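Local coordinates for protein TCR beta chain (Gallus gallus, PDB 6LIR) that pairs with the TCR alpha chain as the beta subunit of a chicken T-cell receptor, and so probably takes part in recognising antigen presented by MHC molecules, at residues M29-Q34 / E69-D74; I85-S90 / L99-G104; L42-Y47 / Y61-S66. All blocks are in the same frame, centred on the assembly; numbering follows the deposited sequence.

Interaction 1 of 3, residues M29-Q34 / E69-D74; sequences MSWYLQ and EVFHLD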
loop_
_atom_site.group_PDB
_atom_site.type_symbol
_atom_site.label_atom_id
_atom_site.label_comp_id
_atom_site.label_asym_id
_atom_site.label_seq_id
_atom_site.Cartn_x
_atom_site.Cartn_y
_atom_site.Cartn_z
ATOM N N MET B 29 -23.543 7.709 1.072
ATOM C CA MET B 29 -22.565 6.646 1.215
ATOM C C MET B 29 -22.450 5.935 -0.121
ATOM O O MET B 29 -23.348 6.015 -0.963
ATOM C CB MET B 29 -22.947 5.661 2.326
ATOM C CG MET B 29 -23.064 6.307 3.689
ATOM S SD MET B 29 -23.368 5.095 4.977
ATOM C CE MET B 29 -21.824 4.181 4.939
ATOM N N SER B 30 -21.350 5.215 -0.305
ATOM C CA SER B 30 -21.136 4.576 -1.593
ATOM C C SER B 30 -20.150 3.434 -1.435
ATOM O O SER B 30 -19.402 3.361 -0.458
ATOM C CB SER B 30 -20.631 5.580 -2.633
ATOM O OG SER B 30 -19.401 6.151 -2.225
ATOM N N TRP B 31 -20.142 2.563 -2.438
ATOM C CA TRP B 31 -19.228 1.432 -2.509
ATOM C C TRP B 31 -18.522 1.492 -3.854
ATOM O O TRP B 31 -19.173 1.642 -4.894
ATOM C CB TRP B 31 -19.962 0.096 -2.350
ATOM C CG TRP B 31 -20.148 -0.344 -0.921
ATOM C CD1 TRP B 31 -21.311 -0.322 -0.201
ATOM C CD2 TRP B 31 -19.146 -0.884 -0.047
ATOM N NE1 TRP B 31 -21.093 -0.811 1.066
ATOM C CE2 TRP B 31 -19.773 -1.162 1.187
ATOM C CE3 TRP B 31 -17.779 -1.156 -0.185
ATOM C CZ2 TRP B 31 -19.082 -1.699 2.273
ATOM C CZ3 TRP B 31 -17.093 -1.689 0.899
ATOM C CH2 TRP B 31 -17.746 -1.953 2.110
ATOM N N TYR B 32 -17.200 1.365 -3.830
ATOM C CA TYR B 32 -16.359 1.531 -5.005
ATOM C C TYR B 32 -15.521 0.279 -5.193
ATOM O O TYR B 32 -15.167 -0.400 -4.224
ATOM C CB TYR B 32 -15.433 2.749 -4.874
ATOM C CG TYR B 32 -16.071 4.061 -5.256
ATOM C CD1 TYR B 32 -16.077 4.489 -6.578
ATOM C CD2 TYR B 32 -16.665 4.878 -4.299
ATOM C CE1 TYR B 32 -16.661 5.689 -6.939
ATOM C CE2 TYR B 32 -17.253 6.085 -4.652
ATOM C CZ TYR B 32 -17.243 6.485 -5.976
ATOM O OH TYR B 32 -17.822 7.675 -6.349
ATOM N N LEU B 33 -15.205 -0.026 -6.444
ATOM C CA LEU B 33 -14.409 -1.196 -6.777
ATOM C C LEU B 33 -13.087 -0.735 -7.368
ATOM O O LEU B 33 -13.066 0.081 -8.295
ATOM C CB LEU B 33 -15.146 -2.088 -7.778
ATOM C CG LEU B 33 -14.553 -3.464 -8.074
ATOM C CD1 LEU B 33 -15.274 -4.517 -7.259
ATOM C CD2 LEU B 33 -14.651 -3.778 -9.558
ATOM N N GLN B 34 -11.991 -1.251 -6.821
ATOM C CA GLN B 34 -10.652 -0.990 -7.334
ATOM C C GLN B 34 -10.045 -2.302 -7.799
ATOM O O GLN B 34 -9.849 -3.219 -6.994
ATOM C CB GLN B 34 -9.763 -0.334 -6.276
ATOM C CG GLN B 34 -8.367 0.016 -6.794
ATOM C CD GLN B 34 -7.428 0.466 -5.697
ATOM O OE1 GLN B 34 -6.963 -0.339 -4.890
ATOM N NE2 GLN B 34 -7.140 1.763 -5.665
ATOM N N GLU B 69 -26.174 5.161 9.511
ATOM C CA GLU B 69 -24.784 4.834 9.809
ATOM C C GLU B 69 -24.225 3.695 8.966
ATOM O O GLU B 69 -23.000 3.573 8.859
ATOM C CB GLU B 69 -24.628 4.464 11.293
ATOM C CG GLU B 69 -24.978 5.578 12.266
ATOM C CD GLU B 69 -26.463 5.646 12.564
ATOM O OE1 GLU B 69 -26.896 6.607 13.235
ATOM O OE2 GLU B 69 -27.198 4.738 12.121
ATOM N N VAL B 70 -25.076 2.873 8.356
ATOM C CA VAL B 70 -24.667 1.570 7.845
ATOM C C VAL B 70 -25.149 1.414 6.411
ATOM O O VAL B 70 -26.332 1.626 6.120
ATOM C CB VAL B 70 -25.216 0.422 8.716
ATOM C CG1 VAL B 70 -24.757 -0.922 8.172
ATOM C CG2 VAL B 70 -24.783 0.592 10.161
ATOM N N PHE B 71 -24.242 0.997 5.528
ATOM C CA PHE B 71 -24.553 0.741 4.126
ATOM C C PHE B 71 -23.991 -0.629 3.773
ATOM O O PHE B 71 -22.769 -0.821 3.774
ATOM C CB PHE B 71 -23.960 1.829 3.230
ATOM C CG PHE B 71 -24.440 1.782 1.808
ATOM C CD1 PHE B 71 -25.693 1.282 1.498
ATOM C CD2 PHE B 71 -23.635 2.249 0.781
ATOM C CE1 PHE B 71 -26.137 1.247 0.185
ATOM C CE2 PHE B 71 -24.069 2.215 -0.532
ATOM C CZ PHE B 71 -25.321 1.713 -0.832
ATOM N N HIS B 72 -24.878 -1.572 3.464
ATOM C CA HIS B 72 -24.484 -2.943 3.172
ATOM C C HIS B 72 -24.283 -3.143 1.678
ATOM O O HIS B 72 -25.084 -2.677 0.864
ATOM C CB HIS B 72 -25.546 -3.930 3.664
ATOM C CG HIS B 72 -25.807 -3.861 5.134
ATOM N ND1 HIS B 72 -24.992 -4.472 6.063
ATOM C CD2 HIS B 72 -26.799 -3.265 5.837
ATOM C CE1 HIS B 72 -25.468 -4.248 7.276
ATOM N NE2 HIS B 72 -26.563 -3.519 7.166
ATOM N N LEU B 73 -23.229 -3.875 1.329
ATOM C CA LEU B 73 -22.994 -4.339 -0.033
ATOM C C LEU B 73 -23.072 -5.858 -0.034
ATOM O O LEU B 73 -22.286 -6.520 0.652
ATOM C CB LEU B 73 -21.639 -3.864 -0.564
ATOM C CG LEU B 73 -21.323 -4.286 -2.004
ATOM C CD1 LEU B 73 -22.209 -3.548 -3.006
ATOM C CD2 LEU B 73 -19.846 -4.076 -2.330
ATOM N N ASP B 74 -24.012 -6.408 -0.797
ATOM C CA ASP B 74 -24.239 -7.846 -0.840
ATOM C C ASP B 74 -23.587 -8.423 -2.090
ATOM O O ASP B 74 -23.780 -7.902 -3.193
ATOM C CB ASP B 74 -25.736 -8.170 -0.834
ATOM C CG ASP B 74 -26.413 -7.792 0.470
ATOM O OD1 ASP B 74 -25.800 -7.981 1.542
ATOM O OD2 ASP B 74 -27.563 -7.307 0.424
#
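W31 reaches across from strand 28-34 and lays one face of its indole on L73, whose CB stands 3.5 Å from the centroid of the five-membered ring and 11° off the normal, a CH-pi contact. At the rim of the same ring NE1 donates to the backbone O of F71 over 3.2 Å with an N-H...O angle of 161°; the acceptor lies close to the indole plane, whereas NE1 sits well above the carbonyl plane. F71 sends CD2 to within 3.6 Å of W31 CD1, the two rings inclined at 38° in an oblique pairing. M29, earlier on the strand and bent at its last torsion, brings CE to 3.6 Å from F71 CB. Further out, L18 and C20 of strand 16-21 touch W31, and A63 and R65 touch F71. With an alanine at this position, the F71 carbonyl would probably lose its indole donor and a gap would open over L73. W31 is the core tryptophan characteristic of immunoglobulin variable domains, packed beside the C20-C88 disulfide between the two sheets. A single polar bond inside an apolar interface implies that burial supplies most of the cohesion, while the NE1 bond helps set how the indole is turned.

Interaction 2 of 3, residues I85-S90 / L99-G104; sequences IYFCAS and LNFGQG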
loop_
_atom_site.group_PDB
_atom_site.type_symbol
_atom_site.label_atom_id
_atom_site.label_comp_id
_atom_site.label_asym_id
_atom_site.label_seq_id
_atom_site.Cartn_x
_atom_site.Cartn_y
_atom_site.Cartn_z
ATOM N N ILE B 85 -10.337 -4.911 -4.416
ATOM C CA ILE B 85 -10.340 -4.122 -3.194
ATOM C C ILE B 85 -11.566 -3.225 -3.237
ATOM O O ILE B 85 -11.788 -2.504 -4.220
ATOM C CB ILE B 85 -9.053 -3.292 -3.045
ATOM C CG1 ILE B 85 -7.821 -4.193 -3.121
ATOM C CG2 ILE B 85 -9.063 -2.525 -1.727
ATOM C CD1 ILE B 85 -6.511 -3.459 -2.891
ATOM N N TYR B 86 -12.372 -3.278 -2.186
ATOM C CA TYR B 86 -13.640 -2.565 -2.127
ATOM C C TYR B 86 -13.482 -1.390 -1.179
ATOM O O TYR B 86 -12.980 -1.555 -0.063
ATOM C CB TYR B 86 -14.774 -3.478 -1.647
ATOM C CG TYR B 86 -15.182 -4.544 -2.638
ATOM C CD1 TYR B 86 -14.383 -5.657 -2.857
ATOM C CD2 TYR B 86 -16.368 -4.439 -3.353
ATOM C CE1 TYR B 86 -14.748 -6.634 -3.761
ATOM C CE2 TYR B 86 -16.745 -5.416 -4.260
ATOM C CZ TYR B 86 -15.928 -6.510 -4.459
ATOM O OH TYR B 86 -16.284 -7.487 -5.361
ATOM N N PHE B 87 -13.904 -0.210 -1.622
ATOM C CA PHE B 87 -13.797 0.990 -0.811
ATOM C C PHE B 87 -15.188 1.545 -0.559
ATOM O O PHE B 87 -15.955 1.766 -1.501
ATOM C CB PHE B 87 -12.925 2.049 -1.499
ATOM C CG PHE B 87 -11.449 1.760 -1.432
ATOM C CD1 PHE B 87 -10.730 2.032 -0.278
ATOM C CD2 PHE B 87 -10.778 1.226 -2.524
ATOM C CE1 PHE B 87 -9.369 1.770 -0.208
ATOM C CE2 PHE B 87 -9.413 0.964 -2.461
ATOM C CZ PHE B 87 -8.712 1.237 -1.303
ATOM N N CYS B 88 -15.506 1.753 0.709
ATOM C CA CYS B 88 -16.682 2.507 1.101
ATOM C C CYS B 88 -16.313 3.971 1.268
ATOM O O CYS B 88 -15.211 4.298 1.719
ATOM C CB CYS B 88 -17.287 1.977 2.396
ATOM S SG CYS B 88 -18.496 3.109 3.083
ATOM N N ALA B 89 -17.234 4.851 0.893
ATOM C CA ALA B 89 -16.989 6.277 0.994
ATOM C C ALA B 89 -18.271 6.969 1.416
ATOM O O ALA B 89 -19.372 6.451 1.223
ATOM C CB ALA B 89 -16.483 6.855 -0.336
ATOM N N SER B 90 -18.117 8.151 2.007
ATOM C CA SER B 90 -19.263 8.932 2.444
ATOM C C SER B 90 -19.002 10.414 2.221
ATOM O O SER B 90 -17.859 10.856 2.092
ATOM C CB SER B 90 -19.578 8.675 3.922
ATOM O OG SER B 90 -18.800 9.521 4.754
ATOM N N LEU B 99 -15.312 13.324 -0.559
ATOM C CA LEU B 99 -15.681 12.003 -0.084
ATOM C C LEU B 99 -14.675 11.556 0.965
ATOM O O LEU B 99 -13.473 11.807 0.838
ATOM C CB LEU B 99 -15.710 10.994 -1.234
ATOM C CG LEU B 99 -16.856 11.056 -2.244
ATOM C CD1 LEU B 99 -16.547 10.171 -3.441
ATOM C CD2 LEU B 99 -18.170 10.644 -1.598
ATOM N N ASN B 100 -15.174 10.900 2.003
ATOM C CA ASN B 100 -14.328 10.306 3.027
ATOM C C ASN B 100 -14.324 8.807 2.784
ATOM O O ASN B 100 -15.385 8.178 2.767
ATOM C CB ASN B 100 -14.854 10.618 4.429
ATOM C CG ASN B 100 -14.470 12.007 4.904
ATOM O OD1 ASN B 100 -14.405 12.953 4.117
ATOM N ND2 ASN B 100 -14.213 12.137 6.201
ATOM N N PHE B 101 -13.141 8.229 2.632
ATOM C CA PHE B 101 -13.053 6.829 2.259
ATOM C C PHE B 101 -12.662 5.996 3.465
ATOM O O PHE B 101 -11.987 6.473 4.381
ATOM C CB PHE B 101 -12.016 6.617 1.155
ATOM C CG PHE B 101 -12.505 6.961 -0.217
ATOM C CD1 PHE B 101 -12.509 8.271 -0.656
ATOM C CD2 PHE B 101 -12.941 5.969 -1.078
ATOM C CE1 PHE B 101 -12.954 8.591 -1.922
ATOM C CE2 PHE B 101 -13.388 6.282 -2.347
ATOM C CZ PHE B 101 -13.392 7.595 -2.770
ATOM N N GLY B 102 -13.044 4.724 3.429
ATOM C CA GLY B 102 -12.518 3.790 4.386
ATOM C C GLY B 102 -11.192 3.257 3.904
ATOM O O GLY B 102 -10.721 3.555 2.807
ATOM N N GLN B 103 -10.578 2.442 4.749
ATOM C CA GLN B 103 -9.273 1.892 4.422
ATOM C C GLN B 103 -9.352 0.782 3.388
ATOM O O GLN B 103 -8.320 0.401 2.828
ATOM C CB GLN B 103 -8.556 1.455 5.695
ATOM C CG GLN B 103 -7.960 2.671 6.388
ATOM C CD GLN B 103 -7.543 2.429 7.819
ATOM O OE1 GLN B 103 -6.917 3.291 8.440
ATOM N NE2 GLN B 103 -7.875 1.259 8.353
ATOM N N GLY B 104 -10.544 0.252 3.127
ATOM C CA GLY B 104 -10.685 -0.712 2.058
ATOM C C GLY B 104 -10.713 -2.160 2.491
ATOM O O GLY B 104 -10.057 -2.557 3.458
#
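A89 presents its methyl group to the middle of the F101 ring: CB lies 3.7 Å from the centroid and 13° off the normal, so the methyl is set against the centre of one face of the ring. F101 is carried there by its first torsion (chi1 -80°), which sets CG anti to its own carbonyl carbon. The same ring turns an edge to F87, whose CB meets F101 CD2 at 3.9 Å. F87 in turn is the bump for the turning chain at G102-G104. G102 O lies at the edge of the F87 ring, 3.4 Å from F87 CD1, and G104 CA passes 3.6 Å from F87 CE1. Having no side chain, G104 can lie this close to the F87 ring, in a backbone conformation unfavourable to other residues.

The two strands are the F and G strands of the V domain, and F101 to G104 spell the Phe-Gly-X-Gly motif found at the start of strand G in T-cell receptor and antibody variable domains; the hairpin they form carries CDR3 at its end. A89 and F101 are a non-hydrogen-bonded antiparallel pair, S90 and N100 a hydrogen-bonded one. N100 N reaches S90 O at 2.7 Å in a nearly straight bond, and S90 N returns one to N100 O. Past F101 the chain still donates G102 N to C88 O at 2.8 Å. Beyond the hairpin, F87 and F101 pack on G40 and P41 of the TCR alpha chain, while L99, its CD2 3.7 Å from S90 O, offers its backbone N to the Y33 hydroxyl of that chain.

Interaction 3 of 3, residues L42-Y47 / Y61-S66; sequences LIYSSY and YEAKRS
A classic beta bulge on strand 40-46, where I43 and Y44 both face W31, sets two successive side chains toward strand 61-67, the outermost strand of the opposite sheet. The strand axes come within 7.6 Å at their closest approach and run 20° from parallel; the strands face each other across the sandwich and meet largely through side chains.

I43 uses its CG2 branch, which lies over one face of the Y61 ring, 3.7 Å from the centroid and 22° off the normal, displaced toward CG and CD2. The Y61 and Y86 hydroxyls are hydrogen-bonded to each other, and the Y61 ring meets H82 edge to face. Y44, next along the strand, supplies the ring instead, and A63 lays CB over it, 3.8 Å from the centroid and nearer the CG-CD1 side. The CE2 edge of Y44 approaches the backbone O of Y61 at 3.5 Å. Beyond the ring, a water accepts from A63 N at 3.0 Å and also makes a weak bond to the Y44 hydroxyl.

At the far end the contact turns polar. R65 extends from the backbone with CG anti to N, then bends at chi2 (79°) to bring its guanidinium alongside S46. R65 NH2 donates to S46 OG over 3.0 Å in a somewhat bent bond, with the oxygen near the guanidinium plane. The S46 hydroxyl also bonds Q51 O, while R65 NH2 bonds D27 O and NH1 bonds Q68 O.

Two methyl-on-ring contacts thus give way to a buried arginine held by several neutral oxygens. Such a setting is likely to share the charge among several dipoles and to restrict the guanidinium's turning.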
loop_
_atom_site.group_PDB
_atom_site.type_symbol
_atom_site.label_atom_id
_atom_site.label_comp_id
_atom_site.label_asym_id
_atom_site.label_seq_id
_atom_site.Cartn_x
_atom_site.Cartn_y
_atom_site.Cartn_z
ATOM N N LEU B 42 -17.828 3.052 -9.237
ATOM C CA LEU B 42 -18.983 3.017 -8.346
ATOM C C LEU B 42 -19.812 1.755 -8.564
ATOM O O LEU B 42 -20.327 1.518 -9.662
ATOM C CB LEU B 42 -19.844 4.261 -8.530
ATOM C CG LEU B 42 -20.895 4.381 -7.423
ATOM C CD1 LEU B 42 -20.311 5.065 -6.201
ATOM C CD2 LEU B 42 -22.125 5.123 -7.918
ATOM N N ILE B 43 -19.940 0.953 -7.511
ATOM C CA ILE B 43 -20.790 -0.235 -7.525
ATOM C C ILE B 43 -22.222 0.114 -7.155
ATOM O O ILE B 43 -23.166 -0.228 -7.872
ATOM C CB ILE B 43 -20.222 -1.302 -6.567
ATOM C CG1 ILE B 43 -18.737 -1.541 -6.837
ATOM C CG2 ILE B 43 -21.013 -2.599 -6.685
ATOM C CD1 ILE B 43 -18.095 -2.456 -5.822
ATOM N N TYR B 44 -22.393 0.794 -6.026
ATOM C CA TYR B 44 -23.698 1.155 -5.497
ATOM C C TYR B 44 -23.506 2.391 -4.637
ATOM O O TYR B 44 -22.476 2.535 -3.972
ATOM C CB TYR B 44 -24.290 0.025 -4.645
ATOM C CG TYR B 44 -25.433 -0.744 -5.266
ATOM C CD1 TYR B 44 -26.730 -0.243 -5.243
ATOM C CD2 TYR B 44 -25.222 -1.984 -5.852
ATOM C CE1 TYR B 44 -27.782 -0.953 -5.801
ATOM C CE2 TYR B 44 -26.265 -2.700 -6.413
ATOM C CZ TYR B 44 -27.542 -2.180 -6.384
ATOM O OH TYR B 44 -28.581 -2.890 -6.941
ATOM N N SER B 45 -24.493 3.278 -4.652
ATOM C CA SER B 45 -24.477 4.463 -3.809
ATOM C C SER B 45 -25.815 4.580 -3.093
ATOM O O SER B 45 -26.754 3.827 -3.358
ATOM C CB SER B 45 -24.191 5.731 -4.624
ATOM O OG SER B 45 -25.293 6.061 -5.457
ATOM N N SER B 46 -25.902 5.563 -2.201
ATOM C CA SER B 46 -27.101 5.769 -1.402
ATOM C C SER B 46 -27.176 7.236 -1.021
ATOM O O SER B 46 -26.220 7.778 -0.457
ATOM C CB SER B 46 -27.078 4.897 -0.139
ATOM O OG SER B 46 -28.116 5.264 0.755
ATOM N N TYR B 47 -28.308 7.871 -1.309
ATOM C CA TYR B 47 -28.496 9.271 -0.960
ATOM C C TYR B 47 -29.119 9.448 0.415
ATOM O O TYR B 47 -29.249 10.585 0.878
ATOM C CB TYR B 47 -29.370 9.979 -2.011
ATOM C CG TYR B 47 -28.840 9.933 -3.432
ATOM C CD1 TYR B 47 -27.474 9.907 -3.692
ATOM C CD2 TYR B 47 -29.711 9.931 -4.518
ATOM C CE1 TYR B 47 -26.992 9.870 -4.996
ATOM C CE2 TYR B 47 -29.240 9.893 -5.821
ATOM C CZ TYR B 47 -27.878 9.863 -6.053
ATOM O OH TYR B 47 -27.401 9.824 -7.345
ATOM N N TYR B 61 -24.211 -7.536 -7.651
ATOM C CA TYR B 61 -24.253 -6.926 -6.335
ATOM C C TYR B 61 -25.662 -6.440 -6.037
ATOM O O TYR B 61 -26.430 -6.107 -6.942
ATOM C CB TYR B 61 -23.296 -5.728 -6.225
ATOM C CG TYR B 61 -21.861 -6.020 -6.587
ATOM C CD1 TYR B 61 -20.955 -6.435 -5.623
ATOM C CD2 TYR B 61 -21.408 -5.862 -7.889
ATOM C CE1 TYR B 61 -19.637 -6.691 -5.946
ATOM C CE2 TYR B 61 -20.093 -6.119 -8.222
ATOM C CZ TYR B 61 -19.212 -6.534 -7.245
ATOM O OH TYR B 61 -17.899 -6.794 -7.564
ATOM N N GLU B 62 -25.979 -6.395 -4.750
ATOM C CA GLU B 62 -27.145 -5.709 -4.225
ATOM C C GLU B 62 -26.679 -4.848 -3.061
ATOM O O GLU B 62 -25.552 -4.989 -2.576
ATOM C CB GLU B 62 -28.237 -6.695 -3.793
ATOM C CG GLU B 62 -28.846 -7.473 -4.949
ATOM C CD GLU B 62 -29.974 -8.383 -4.509
ATOM O OE1 GLU B 62 -30.716 -8.006 -3.577
ATOM O OE2 GLU B 62 -30.119 -9.477 -5.095
ATOM N N ALA B 63 -27.539 -3.943 -2.608
ATOM C CA ALA B 63 -27.140 -3.079 -1.511
ATOM C C ALA B 63 -28.364 -2.637 -0.732
ATOM O O ALA B 63 -29.488 -2.623 -1.243
ATOM C CB ALA B 63 -26.356 -1.860 -2.011
ATOM N N LYS B 64 -28.121 -2.277 0.523
ATOM C CA LYS B 64 -29.182 -1.873 1.434
ATOM C C LYS B 64 -28.625 -0.833 2.388
ATOM O O LYS B 64 -27.660 -1.111 3.107
ATOM C CB LYS B 64 -29.751 -3.063 2.211
ATOM C CG LYS B 64 -30.817 -2.651 3.219
ATOM C CD LYS B 64 -31.557 -3.853 3.770
ATOM C CE LYS B 64 -31.038 -4.211 5.147
ATOM N NZ LYS B 64 -32.112 -4.198 6.177
ATOM N N ARG B 65 -29.228 0.350 2.407
ATOM C CA ARG B 65 -28.865 1.358 3.399
ATOM C C ARG B 65 -29.846 1.176 4.550
ATOM O O ARG B 65 -30.930 1.759 4.579
ATOM C CB ARG B 65 -28.925 2.759 2.801
ATOM C CG ARG B 65 -28.602 3.873 3.778
ATOM C CD ARG B 65 -27.105 4.013 4.001
ATOM N NE ARG B 65 -26.782 5.169 4.834
ATOM C CZ ARG B 65 -26.617 6.401 4.365
ATOM N NH1 ARG B 65 -26.319 7.396 5.192
ATOM N NH2 ARG B 65 -26.755 6.638 3.067
ATOM N N SER B 66 -29.450 0.332 5.510
ATOM C CA SER B 66 -30.343 -0.056 6.595
ATOM C C SER B 66 -30.581 1.087 7.571
ATOM O O SER B 66 -31.624 1.125 8.235
ATOM C CB SER B 66 -29.779 -1.275 7.328
ATOM O OG SER B 66 -28.504 -0.995 7.882
HETATM O O HOH W 1 -30.211 -3.747 -3.966
#

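All three contacts belong to the V domain, but they join its parts differently. Interactions 1 and 3 are buried and bridge the two sheets, their strands packed within 30° of parallel across the sandwich; strands 28-34 and 40-46 are neighbours in one sheet, 61-67 and 70-75 in the other. Their centres lie about 6 Å apart, interaction 3 nested within the chain loop that interaction 1 closes. Interaction 2 instead lies within one sheet, is only partly buried and combines backbone hydrogen bonds with aromatic contacts, with the alpha chain against it. Y86 ties the set together: it packs on L33 and L73 of interaction 1 and on I43 of interaction 3, and its hydroxyl meets that of Y61.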